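Local coordinates for pyruvate carboxylase protein (Rhizobium etli, PDB 2QF7) that belongs to the multidomain biotin-dependent carboxylases, combining a biotin carboxylase region, a TIM-barrel domain, a helical domain and a biotin-carrier domain in one chain, at residues A880-M885 with G900-M905; E84-A89 with N115-I120; P500-R505 with Y1023-A1028; S931-D936 with K950-G955; A914-P919 with V923-S928. One frame throughout, in Å; residues are numbered along the deposited sequence.

Contact 1 of 5, residues A880-M885 with G900-M905; sequences ADANQM and GDMALM
Helix 872-885 packs on helix 895-909, with Ala-882 CA 6.3 Å from Ala-903 CA. This close approach is consistent with a small residue at both places. Ala-882 points its CB at the other helix and meets the root of the Met-902 chain, at 4.1 Å from Met-902 CG.

Met-885 sits one turn further along. Its CG is anti to the backbone N (chi1 177°), and the chain runs straight until it bends at chi3. The bend brings the methyl back to the partner helix, with Met-885 CE 3.7 Å from Met-902 CG. The two methionine chains cross at about a right angle. Met-902 was deposited in two conformers, and its contacts are described here for one of them, so they are to that extent doubtful.

No hydrogen bond links the segments. The contact is apolar and buried, and Met-885 also touches Val-913, Val-916 and Val-917 of helix 913-917. This is close helix-helix packing in the all-helical part of the conserved carboxylase domain.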
# COMPACT_ATOMS: atom_id res chain seq x y z
N ALA A 880 48.09 1.05 -21.53
CA ALA A 880 49.21 1.06 -22.49
C ALA A 880 50.59 0.80 -21.83
O ALA A 880 51.36 -0.04 -22.32
CB ALA A 880 49.19 2.36 -23.31
N ASP A 881 50.90 1.50 -20.73
CA ASP A 881 52.18 1.29 -20.06
C ASP A 881 52.32 -0.11 -19.52
O ASP A 881 53.40 -0.70 -19.60
CB ASP A 881 52.41 2.30 -18.93
CG ASP A 881 52.49 3.72 -19.42
OD1 ASP A 881 52.84 3.92 -20.61
OD2 ASP A 881 52.21 4.64 -18.61
N ALA A 882 51.24 -0.61 -18.91
CA ALA A 882 51.21 -1.97 -18.36
C ALA A 882 51.40 -3.04 -19.46
O ALA A 882 52.13 -4.00 -19.28
CB ALA A 882 49.88 -2.22 -17.57
N ASN A 883 50.77 -2.86 -20.61
CA ASN A 883 51.00 -3.73 -21.75
C ASN A 883 52.50 -3.86 -22.10
O ASN A 883 53.03 -4.97 -22.26
CB ASN A 883 50.24 -3.22 -23.00
CG ASN A 883 50.62 -4.02 -24.23
OD1 ASN A 883 50.42 -5.24 -24.25
ND2 ASN A 883 51.19 -3.36 -25.23
N GLN A 884 53.20 -2.72 -22.16
CA GLN A 884 54.63 -2.73 -22.47
C GLN A 884 55.43 -3.39 -21.34
O GLN A 884 56.40 -4.12 -21.59
CB GLN A 884 55.18 -1.31 -22.72
CG GLN A 884 54.70 -0.62 -24.04
CD GLN A 884 55.08 -1.38 -25.33
OE1 GLN A 884 56.09 -2.09 -25.39
NE2 GLN A 884 54.24 -1.24 -26.35
N MET A 885 55.03 -3.13 -20.10
CA MET A 885 55.67 -3.76 -18.93
C MET A 885 55.63 -5.30 -18.97
O MET A 885 56.60 -5.97 -18.58
CB MET A 885 55.03 -3.25 -17.64
CG MET A 885 55.59 -3.91 -16.38
SD MET A 885 54.78 -3.28 -14.91
CE MET A 885 53.23 -4.14 -15.04
N GLY A 900 43.98 -4.95 -17.58
CA GLY A 900 42.99 -4.06 -16.95
C GLY A 900 43.19 -3.97 -15.45
O GLY A 900 43.23 -2.86 -14.87
N ASP A 901 43.32 -5.12 -14.80
CA ASP A 901 43.55 -5.18 -13.35
C ASP A 901 44.82 -4.43 -12.99
O ASP A 901 44.90 -3.70 -11.98
CB ASP A 901 43.67 -6.64 -12.90
CG ASP A 901 42.34 -7.34 -12.87
OD1 ASP A 901 41.32 -6.62 -12.98
OD2 ASP A 901 42.30 -8.59 -12.76
N MET A 902 45.86 -4.63 -13.79
CA MET A 902 47.13 -3.98 -13.50
C MET A 902 47.03 -2.46 -13.59
O MET A 902 47.53 -1.76 -12.73
CB MET A 902 48.21 -4.48 -14.46
CG MET A 902 49.63 -4.17 -14.02
SD MET A 902 50.16 -5.02 -12.50
CE MET A 902 50.37 -3.64 -11.36
N ALA A 903 46.40 -1.98 -14.67
CA ALA A 903 46.17 -0.55 -14.91
C ALA A 903 45.36 0.11 -13.80
O ALA A 903 45.68 1.19 -13.39
CB ALA A 903 45.46 -0.36 -16.24
N LEU A 904 44.26 -0.52 -13.39
CA LEU A 904 43.46 -0.02 -12.25
C LEU A 904 44.25 0.11 -11.00
O LEU A 904 44.14 1.11 -10.28
CB LEU A 904 42.20 -0.87 -12.02
CG LEU A 904 41.17 -0.91 -13.15
CD1 LEU A 904 40.16 -2.05 -12.87
CD2 LEU A 904 40.44 0.42 -13.34
N MET A 905 45.10 -0.88 -10.71
CA MET A 905 45.94 -0.79 -9.52
C MET A 905 46.99 0.30 -9.63
O MET A 905 47.31 1.02 -8.66
CB MET A 905 46.66 -2.12 -9.26
CG MET A 905 47.72 -1.97 -8.21
SD MET A 905 48.43 -3.54 -7.71
CE MET A 905 46.90 -4.28 -7.03

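Contact 2 of 5, residues E84-A89 with N115-I120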
# COMPACT_ATOMS: atom_id res chain seq x y z
N GLU A 84 -35.71 -37.98 12.34
CA GLU A 84 -35.59 -36.76 11.55
C GLU A 84 -36.21 -36.86 10.16
O GLU A 84 -36.90 -35.95 9.71
CB GLU A 84 -34.12 -36.30 11.46
CG GLU A 84 -33.64 -35.63 12.79
CD GLU A 84 -34.34 -34.30 13.03
OE1 GLU A 84 -33.88 -33.27 12.49
OE2 GLU A 84 -35.35 -34.28 13.74
N VAL A 85 -35.95 -37.97 9.48
CA VAL A 85 -36.49 -38.18 8.13
C VAL A 85 -38.02 -38.19 8.14
O VAL A 85 -38.64 -37.46 7.36
CB VAL A 85 -35.86 -39.44 7.47
CG1 VAL A 85 -36.54 -39.77 6.13
CG2 VAL A 85 -34.35 -39.18 7.26
N ILE A 86 -38.62 -39.01 9.01
CA ILE A 86 -40.07 -39.06 9.17
C ILE A 86 -40.68 -37.68 9.56
O ILE A 86 -41.68 -37.23 8.96
CB ILE A 86 -40.47 -40.16 10.18
CG1 ILE A 86 -40.12 -41.57 9.64
CG2 ILE A 86 -41.95 -40.06 10.56
CD1 ILE A 86 -40.45 -41.80 8.18
N ARG A 87 -40.06 -36.99 10.54
CA ARG A 87 -40.50 -35.64 10.93
C ARG A 87 -40.63 -34.69 9.72
O ARG A 87 -41.66 -34.05 9.54
CB ARG A 87 -39.58 -35.03 11.98
CG ARG A 87 -39.94 -33.56 12.35
CD ARG A 87 -38.89 -32.90 13.28
NE ARG A 87 -37.59 -32.82 12.61
CZ ARG A 87 -37.18 -31.83 11.82
NH1 ARG A 87 -37.97 -30.79 11.56
NH2 ARG A 87 -35.98 -31.89 11.25
N VAL A 88 -39.58 -34.58 8.89
CA VAL A 88 -39.64 -33.70 7.73
C VAL A 88 -40.58 -34.23 6.63
O VAL A 88 -41.21 -33.44 5.90
CB VAL A 88 -38.21 -33.28 7.17
CG1 VAL A 88 -37.36 -32.63 8.28
CG2 VAL A 88 -37.50 -34.40 6.64
N ALA A 89 -40.67 -35.55 6.48
CA ALA A 89 -41.63 -36.13 5.53
C ALA A 89 -43.08 -35.75 5.90
O ALA A 89 -43.87 -35.35 5.03
CB ALA A 89 -41.45 -37.58 5.46
N ASN A 115 -44.23 -47.02 6.75
CA ASN A 115 -45.56 -47.62 6.72
C ASN A 115 -46.40 -47.13 7.90
O ASN A 115 -47.58 -46.80 7.72
CB ASN A 115 -45.47 -49.15 6.73
CG ASN A 115 -44.74 -49.69 5.52
OD1 ASN A 115 -43.97 -50.65 5.64
ND2 ASN A 115 -44.97 -49.09 4.36
N LYS A 116 -45.78 -47.03 9.08
CA LYS A 116 -46.47 -46.51 10.28
C LYS A 116 -47.00 -45.09 10.07
O LYS A 116 -48.05 -44.71 10.62
CB LYS A 116 -45.55 -46.54 11.52
CG LYS A 116 -46.27 -46.27 12.86
N ALA A 117 -46.28 -44.31 9.26
CA ALA A 117 -46.63 -42.91 9.01
C ALA A 117 -47.57 -42.74 7.83
O ALA A 117 -47.98 -41.61 7.54
CB ALA A 117 -45.35 -42.04 8.79
N GLY A 118 -47.86 -43.83 7.12
CA GLY A 118 -48.66 -43.79 5.89
C GLY A 118 -47.92 -43.22 4.69
O GLY A 118 -48.55 -42.68 3.75
N ILE A 119 -46.59 -43.31 4.69
CA ILE A 119 -45.77 -42.77 3.62
C ILE A 119 -45.23 -43.96 2.87
O ILE A 119 -44.80 -44.94 3.49
CB ILE A 119 -44.64 -41.91 4.18
CG1 ILE A 119 -45.23 -40.72 4.95
CG2 ILE A 119 -43.67 -41.42 3.03
CD1 ILE A 119 -44.26 -39.93 5.82
N ILE A 120 -45.30 -43.91 1.54
CA ILE A 120 -44.84 -45.01 0.69
C ILE A 120 -43.33 -45.06 0.71
O ILE A 120 -42.66 -44.03 0.50
CB ILE A 120 -45.35 -44.86 -0.79
CG1 ILE A 120 -46.87 -45.09 -0.87
CG2 ILE A 120 -44.57 -45.76 -1.74
CD1 ILE A 120 -47.49 -44.68 -2.21
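Helix 82-92 runs past the end of helix 108-116, with Ile-86 CA 7.6 Å from Ala-117 CA and Ala-89 CA 8.1 Å from Ile-119 CA. Two apolar pairs make the contact. Ala-89 points CB at Ile-119 and touches its CD1 at 3.7 Å. Ile-119 reaches this far because its longer branch is nearly straight at chi2 (168°). The second pair is looser: the CG2 branch of Ile-86 lies 4.3 Å from the Ala-117 methyl. Ile-86, Ala-89 and Ile-119 all also touch Ile-97 of strand 96-98, so that one strand residue joins the group.

Between Ala-117 and Ile-119 the chain turns at Gly-118. Its positive phi and two bonds back into the last helical turn form a Schellman motif. The turn directs Ile-119 at helix 82-92.

Within helix 82-92, Arg-87 grips Glu-84 side-on. Arg-87 NH2 meets Glu-84 OE1 at 2.8 Å and Arg-87 NE meets Glu-84 OE2 at 2.9 Å. Both nitrogens come from above the carboxylate plane, more than 40° out of it. Gly-64 N and His-68 NE2 also bind this carboxylate.

Strand 96-98, helix 108-116 and strand 120-121 form a beta-alpha-beta crossover of the parallel sheet. The arrangement is the helix-on-sheet packing of the Rossmann-like N-terminal domain of biotin carboxylase.

Contact 3 of 5, residues P500-R505 with Y1023-A1028; sequences PEAKDR and YFYGLA
Tyr-1025 meets Ala-502 with the outer part of its ring. Its side chain leaves the last turn of helix 1020-1025 with CG anti to the carbonyl carbon (chi1 -52°). From CB the chain leads into a ring that has Phe-1024 CB over one face, 3.5 Å above the plane and toward the rim. On the way out, Tyr-1025 CE1 touches Ala-502 CB at 3.6 Å. The approach is oblique. Tyr-1025 CZ and OH follow, each 3.9 Å from the same Ala-502 methyl. At the tip, Tyr-1025 OH is hydrogen-bonded to water 1 at 2.7 Å, and this water lies in the plane of the ring. Water 1 is also hydrogen-bonded to Ala-502 O at 2.9 Å, so it bridges the phenol to the loop backbone.

Ala-502 thus meets the tyrosine twice, by its methyl directly and by its carbonyl through water. The methyl also packs on Phe-1024, CB to CB at 4.3 Å. The loop is braced from within. Arg-505 N donates to Ala-502 O, and Arg-505 NH1 forms a salt bridge with Glu-501 OE1 at 2.9 Å, meeting it from above the carboxylate plane. Arg-569 is a second ionic partner of that oxygen.

Around the contact, on helix 599-607, Phe-606 touches Glu-501 and Leu-607 touches Phe-1024. Tyr-490 and Thr-495 of helix 483-497 hydrogen-bond to the 1023-1028 backbone. The contact therefore joins the loop after helix 483-497 to the end of helix 1020-1025, just before strand 1032-1036.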
# COMPACT_ATOMS: atom_id res chain seq x y z
N PRO A 500 16.41 -8.70 -10.80
CA PRO A 500 17.63 -8.08 -10.21
C PRO A 500 18.49 -7.30 -11.20
O PRO A 500 19.23 -6.38 -10.80
CB PRO A 500 18.41 -9.28 -9.67
CG PRO A 500 17.90 -10.46 -10.49
CD PRO A 500 16.42 -10.17 -10.66
N GLU A 501 18.42 -7.66 -12.48
CA GLU A 501 19.24 -6.99 -13.53
C GLU A 501 18.59 -5.74 -14.14
O GLU A 501 19.26 -4.94 -14.78
CB GLU A 501 19.64 -7.99 -14.63
CG GLU A 501 20.63 -9.06 -14.20
CD GLU A 501 21.99 -8.42 -13.82
OE1 GLU A 501 22.52 -7.71 -14.66
OE2 GLU A 501 22.51 -8.63 -12.70
N ALA A 502 17.28 -5.57 -13.95
CA ALA A 502 16.63 -4.37 -14.48
C ALA A 502 16.39 -3.37 -13.35
O ALA A 502 16.16 -2.18 -13.60
CB ALA A 502 15.37 -4.72 -15.16
N LYS A 503 16.40 -3.89 -12.12
CA LYS A 503 16.70 -3.12 -10.88
C LYS A 503 16.41 -1.62 -10.90
O LYS A 503 15.23 -1.20 -10.95
N ASP A 504 17.48 -0.84 -10.79
CA ASP A 504 17.44 0.60 -10.90
C ASP A 504 18.30 0.97 -12.11
O ASP A 504 19.28 1.73 -12.01
N ARG A 505 17.96 0.38 -13.26
CA ARG A 505 18.60 0.72 -14.51
C ARG A 505 17.52 1.42 -15.34
O ARG A 505 16.34 1.30 -14.99
CB ARG A 505 19.19 -0.53 -15.18
CG ARG A 505 20.28 -1.16 -14.33
CD ARG A 505 21.26 -2.07 -15.11
NE ARG A 505 22.33 -2.59 -14.24
CZ ARG A 505 22.62 -3.88 -14.05
NH1 ARG A 505 21.95 -4.86 -14.67
N TYR A 1023 9.70 -10.79 -19.39
CA TYR A 1023 10.83 -11.41 -18.69
C TYR A 1023 11.47 -10.43 -17.66
O TYR A 1023 11.71 -10.79 -16.49
CB TYR A 1023 11.89 -12.00 -19.66
CG TYR A 1023 13.02 -12.57 -18.89
CD1 TYR A 1023 12.88 -13.78 -18.18
CD2 TYR A 1023 14.19 -11.86 -18.74
CE1 TYR A 1023 13.92 -14.28 -17.40
CE2 TYR A 1023 15.23 -12.33 -17.95
CZ TYR A 1023 15.09 -13.53 -17.26
OH TYR A 1023 16.13 -13.98 -16.46
N PHE A 1024 11.78 -9.23 -18.10
CA PHE A 1024 12.48 -8.26 -17.20
C PHE A 1024 11.57 -7.46 -16.25
O PHE A 1024 12.00 -7.09 -15.15
CB PHE A 1024 13.30 -7.26 -18.01
CG PHE A 1024 14.52 -7.86 -18.65
CD1 PHE A 1024 15.51 -8.46 -17.87
CD2 PHE A 1024 14.68 -7.83 -20.01
CE1 PHE A 1024 16.66 -9.03 -18.46
CE2 PHE A 1024 15.83 -8.37 -20.61
CZ PHE A 1024 16.81 -8.99 -19.83
N TYR A 1025 10.33 -7.20 -16.69
CA TYR A 1025 9.38 -6.31 -15.93
C TYR A 1025 8.02 -6.92 -15.55
O TYR A 1025 7.23 -6.28 -14.85
CB TYR A 1025 9.16 -5.02 -16.70
CG TYR A 1025 10.46 -4.37 -17.07
CD1 TYR A 1025 11.21 -3.67 -16.12
CD2 TYR A 1025 10.95 -4.48 -18.35
CE1 TYR A 1025 12.46 -3.10 -16.47
CE2 TYR A 1025 12.15 -3.93 -18.71
CZ TYR A 1025 12.89 -3.24 -17.78
OH TYR A 1025 14.08 -2.70 -18.19
N GLY A 1026 7.73 -8.13 -16.02
CA GLY A 1026 6.46 -8.78 -15.68
C GLY A 1026 5.31 -8.13 -16.43
O GLY A 1026 5.53 -7.48 -17.47
N LEU A 1027 4.10 -8.28 -15.90
CA LEU A 1027 2.89 -7.69 -16.52
C LEU A 1027 2.32 -6.53 -15.72
O LEU A 1027 2.09 -6.67 -14.51
CB LEU A 1027 1.79 -8.75 -16.66
CG LEU A 1027 2.03 -9.85 -17.70
CD1 LEU A 1027 0.95 -10.96 -17.61
CD2 LEU A 1027 2.05 -9.22 -19.09
N ALA A 1028 2.06 -5.41 -16.39
CA ALA A 1028 1.28 -4.33 -15.78
C ALA A 1028 -0.19 -4.76 -15.55
O ALA A 1028 -0.69 -5.80 -16.09
CB ALA A 1028 1.35 -3.04 -16.61
O HOH W 1 15.24 -1.28 -16.23

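Contact 4 of 5, residues S931-D936 with K950-G955; sequences SMLKGD and KKALKG
In the helical part of the conserved carboxylase domain, the C-terminal turns of two successive helices, 927-934 and 946-953, pack through Leu-933, Lys-934, Ala-952 and Leu-953. The backbones are nearest at Lys-934 CA and Leu-953 CA, 6.9 Å apart. Leu-933 points at the partner helix and touches Ala-952 CB with its CD1 at 3.6 Å. Leu-953 reaches back the other way and lays both methyls against CA and CB of Lys-934. Leu-953 CD1 is 4.1 Å from Lys-934 CA, and Leu-953 CD2 is 3.9 Å from Lys-934 CB.

The rest of Lys-934 leads away. With chi1 at -175° the chain starts opposite its own N and stays extended, which takes NZ to a salt bridge with Glu-956.

The end of helix 927-934 is tied by Ser-931. Its O accepts from both Gly-935 N and Asp-936 N, from opposite faces of the carbonyl plane. Ser-931 OG donates to the anti side of Asp-936 OD2 at 2.7 Å. Asp-936 OD1 binds Tyr-959 OH.

No hydrogen bond crosses between the segments, whose side chains pack by methyls. Gln-949 adds a hydrogen bond to Leu-933 O, so the same two helices also have a polar tie.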
# COMPACT_ATOMS: atom_id res chain seq x y z
N SER A 931 48.76 -14.98 -11.55
CA SER A 931 48.42 -16.20 -12.27
C SER A 931 48.94 -16.19 -13.72
O SER A 931 49.42 -17.21 -14.21
CB SER A 931 46.90 -16.39 -12.23
OG SER A 931 46.48 -17.34 -13.17
N MET A 932 48.82 -15.05 -14.40
CA MET A 932 49.38 -14.90 -15.74
C MET A 932 50.91 -15.08 -15.76
O MET A 932 51.45 -15.81 -16.60
CB MET A 932 49.02 -13.54 -16.35
CG MET A 932 49.49 -13.43 -17.78
SD MET A 932 48.88 -12.00 -18.66
CE MET A 932 50.00 -10.80 -17.95
N LEU A 933 51.60 -14.40 -14.85
CA LEU A 933 53.06 -14.50 -14.83
C LEU A 933 53.50 -15.90 -14.39
O LEU A 933 54.57 -16.38 -14.80
CB LEU A 933 53.66 -13.41 -13.92
CG LEU A 933 53.44 -11.97 -14.43
CD1 LEU A 933 53.66 -11.01 -13.26
CD2 LEU A 933 54.43 -11.63 -15.56
N LYS A 934 52.67 -16.56 -13.58
CA LYS A 934 52.92 -17.95 -13.19
C LYS A 934 52.92 -18.90 -14.41
O LYS A 934 53.69 -19.87 -14.44
CB LYS A 934 51.87 -18.45 -12.20
CG LYS A 934 52.16 -19.88 -11.67
CD LYS A 934 51.01 -20.33 -10.77
CE LYS A 934 51.29 -21.70 -10.09
NZ LYS A 934 50.06 -22.08 -9.32
N GLY A 935 52.01 -18.66 -15.35
CA GLY A 935 51.92 -19.42 -16.59
C GLY A 935 50.53 -19.91 -16.95
O GLY A 935 50.37 -20.57 -17.97
N ASP A 936 49.53 -19.55 -16.16
CA ASP A 936 48.19 -20.09 -16.30
C ASP A 936 47.51 -19.70 -17.59
O ASP A 936 46.54 -20.34 -17.99
CB ASP A 936 47.30 -19.69 -15.13
CG ASP A 936 47.72 -20.36 -13.80
OD1 ASP A 936 48.48 -21.36 -13.81
OD2 ASP A 936 47.27 -19.86 -12.74
N LYS A 950 59.45 -12.48 -11.11
CA LYS A 950 60.04 -12.81 -9.81
C LYS A 950 59.40 -12.01 -8.68
O LYS A 950 59.05 -12.57 -7.62
CB LYS A 950 61.56 -12.56 -9.81
CG LYS A 950 62.32 -13.30 -8.71
CD LYS A 950 63.84 -12.96 -8.72
CE LYS A 950 64.63 -14.05 -7.98
NZ LYS A 950 66.10 -13.78 -7.75
N LYS A 951 59.27 -10.70 -8.88
CA LYS A 951 58.67 -9.85 -7.85
C LYS A 951 57.26 -10.30 -7.50
O LYS A 951 56.93 -10.49 -6.32
CB LYS A 951 58.66 -8.38 -8.26
CG LYS A 951 58.15 -7.46 -7.16
CD LYS A 951 58.42 -6.04 -7.50
CE LYS A 951 57.65 -5.11 -6.58
NZ LYS A 951 57.87 -3.70 -6.99
N ALA A 952 56.44 -10.48 -8.54
CA ALA A 952 55.03 -10.82 -8.40
C ALA A 952 54.77 -12.20 -7.80
O ALA A 952 53.80 -12.37 -7.06
CB ALA A 952 54.33 -10.71 -9.74
N LEU A 953 55.61 -13.18 -8.11
CA LEU A 953 55.35 -14.55 -7.68
C LEU A 953 55.72 -14.82 -6.21
O LEU A 953 55.35 -15.86 -5.65
CB LEU A 953 56.03 -15.54 -8.61
CG LEU A 953 55.30 -15.69 -9.95
CD1 LEU A 953 56.06 -16.59 -10.89
CD2 LEU A 953 53.90 -16.23 -9.76
N LYS A 954 56.50 -13.91 -5.62
CA LYS A 954 56.86 -14.00 -4.19
C LYS A 954 57.29 -15.42 -3.79
O LYS A 954 56.85 -15.96 -2.77
CB LYS A 954 55.72 -13.50 -3.29
CG LYS A 954 55.21 -12.07 -3.58
CD LYS A 954 54.20 -11.58 -2.51
N GLY A 955 58.16 -16.02 -4.60
CA GLY A 955 58.71 -17.34 -4.28
C GLY A 955 58.04 -18.54 -4.92
O GLY A 955 58.60 -19.62 -4.91

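Contact 5 of 5, residues A914-P919 with V923-S928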
# COMPACT_ATOMS: atom_id res chain seq x y z
N ALA A 914 58.03 1.75 -13.35
CA ALA A 914 59.25 1.66 -12.55
C ALA A 914 58.98 1.28 -11.09
O ALA A 914 59.69 0.46 -10.52
CB ALA A 914 60.03 2.95 -12.61
N ASP A 915 57.96 1.89 -10.48
CA ASP A 915 57.51 1.52 -9.15
C ASP A 915 57.11 0.05 -9.13
O ASP A 915 57.48 -0.69 -8.23
CB ASP A 915 56.25 2.31 -8.73
CG ASP A 915 56.52 3.77 -8.41
OD1 ASP A 915 57.66 4.11 -8.09
OD2 ASP A 915 55.56 4.56 -8.49
N VAL A 916 56.28 -0.34 -10.08
CA VAL A 916 55.79 -1.73 -10.16
C VAL A 916 56.95 -2.74 -10.19
O VAL A 916 56.92 -3.73 -9.48
CB VAL A 916 54.81 -1.94 -11.33
CG1 VAL A 916 54.32 -3.40 -11.41
CG2 VAL A 916 53.55 -1.03 -11.20
N VAL A 917 57.99 -2.48 -10.99
CA VAL A 917 59.05 -3.49 -11.15
C VAL A 917 60.22 -3.38 -10.14
O VAL A 917 60.97 -4.36 -9.95
CB VAL A 917 59.56 -3.58 -12.62
CG1 VAL A 917 58.38 -3.80 -13.56
CG2 VAL A 917 60.32 -2.33 -13.03
N SER A 918 60.34 -2.24 -9.47
CA SER A 918 61.47 -1.95 -8.61
C SER A 918 61.62 -2.94 -7.45
O SER A 918 60.62 -3.32 -6.85
CB SER A 918 61.36 -0.54 -8.04
OG SER A 918 60.88 -0.57 -6.71
N PRO A 919 62.88 -3.33 -7.12
CA PRO A 919 63.13 -4.17 -5.95
C PRO A 919 62.81 -3.51 -4.61
O PRO A 919 62.77 -4.21 -3.60
CB PRO A 919 64.64 -4.46 -6.04
CG PRO A 919 65.22 -3.37 -6.87
CD PRO A 919 64.12 -3.03 -7.87
N VAL A 923 54.60 -4.34 -3.63
CA VAL A 923 53.36 -4.26 -4.38
C VAL A 923 52.64 -5.58 -4.16
O VAL A 923 53.27 -6.63 -4.22
CB VAL A 923 53.63 -4.06 -5.91
CG1 VAL A 923 52.35 -4.15 -6.71
CG2 VAL A 923 54.33 -2.76 -6.20
N SER A 924 51.35 -5.51 -3.87
CA SER A 924 50.51 -6.70 -3.85
C SER A 924 49.81 -6.80 -5.19
O SER A 924 48.82 -6.11 -5.44
CB SER A 924 49.50 -6.66 -2.69
OG SER A 924 48.42 -5.78 -2.97
N PHE A 925 50.35 -7.64 -6.07
CA PHE A 925 49.84 -7.72 -7.44
C PHE A 925 48.44 -8.30 -7.48
O PHE A 925 48.09 -9.08 -6.62
CB PHE A 925 50.79 -8.54 -8.30
CG PHE A 925 52.06 -7.82 -8.64
CD1 PHE A 925 52.19 -7.14 -9.85
CD2 PHE A 925 53.15 -7.85 -7.77
CE1 PHE A 925 53.40 -6.48 -10.17
CE2 PHE A 925 54.36 -7.19 -8.08
CZ PHE A 925 54.47 -6.51 -9.30
N PRO A 926 47.61 -7.88 -8.45
CA PRO A 926 46.30 -8.52 -8.60
C PRO A 926 46.52 -10.02 -8.86
O PRO A 926 47.53 -10.39 -9.50
CB PRO A 926 45.72 -7.84 -9.85
CG PRO A 926 46.46 -6.52 -9.95
CD PRO A 926 47.83 -6.80 -9.43
N GLU A 927 45.60 -10.87 -8.38
CA GLU A 927 45.62 -12.34 -8.56
C GLU A 927 45.74 -12.74 -10.01
O GLU A 927 46.35 -13.78 -10.37
CB GLU A 927 44.30 -12.93 -8.03
CG GLU A 927 44.28 -14.46 -7.76
CD GLU A 927 43.96 -15.34 -8.98
OE1 GLU A 927 43.33 -14.86 -9.96
OE2 GLU A 927 44.35 -16.54 -8.94
N SER A 928 45.07 -11.97 -10.88
CA SER A 928 45.07 -12.26 -12.30
C SER A 928 46.48 -12.09 -12.87
O SER A 928 46.87 -12.80 -13.79
CB SER A 928 44.07 -11.37 -13.07
OG SER A 928 44.47 -10.02 -12.92
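Val-916 and Phe-925 are packed across the loop between two successive helices, 913-917 and 927-934, in the helical part of the conserved carboxylase domain. Helix 913-917 ends at Val-917, and Ser-918 is the first residue beyond it. The chain returns through Val-923 and Phe-925 to Pro-926, the N-cap of helix 927-934.

The apolar contact between side chains is tight. Val-916 CG1 lies 3.4 Å from Phe-925 CE1 and 3.8 Å from Phe-925 CZ, coming obliquely to the ring. A chi1 of 179° in Val-916 turns this branch to the phenyl. Within its own segment, Val-923 CG1 sits over the centre of one face of the Phe-925 ring, 3.8 Å above the plane. Beyond the segments, Phe-925 also touches Leu-948 and Ala-952 of helix 946-953.

Carbonyls at the helix end meet carbon atoms as well. Val-923 CG2 is 4.3 Å from Asp-915 O, and Phe-925 CZ is 3.7 Å from Val-916 O.

Hydrogen bonding does not link the segments directly. Those at Ser-918 N, back to Ala-914 O and Asp-915 O, are weak. Outside the two segments, Lys-951 NZ hydrogen-bonds to both Val-916 O and Ser-918 O.

Overall arrangement
From the N terminus, contact 2 comes first and closes a short loop within the Rossmann-like domain, about 102 Å from contact 1, centre to centre. Contact 3 then joins 500-505 to 1023-1028 across more than 500 residues, which include the whole TIM barrel. Contacts 1, 5 and 4 follow in series, all nested inside that long loop. No two contacts cross. These three make one helical cluster in the conserved carboxylase domain. Contacts 1 and 5 touch, with Asp-901 on Ser-928. Contacts 5 and 4 share helix 927-934 and also meet through Lys-951. Contacts 1 and 4 do not touch, so contact 5 links them.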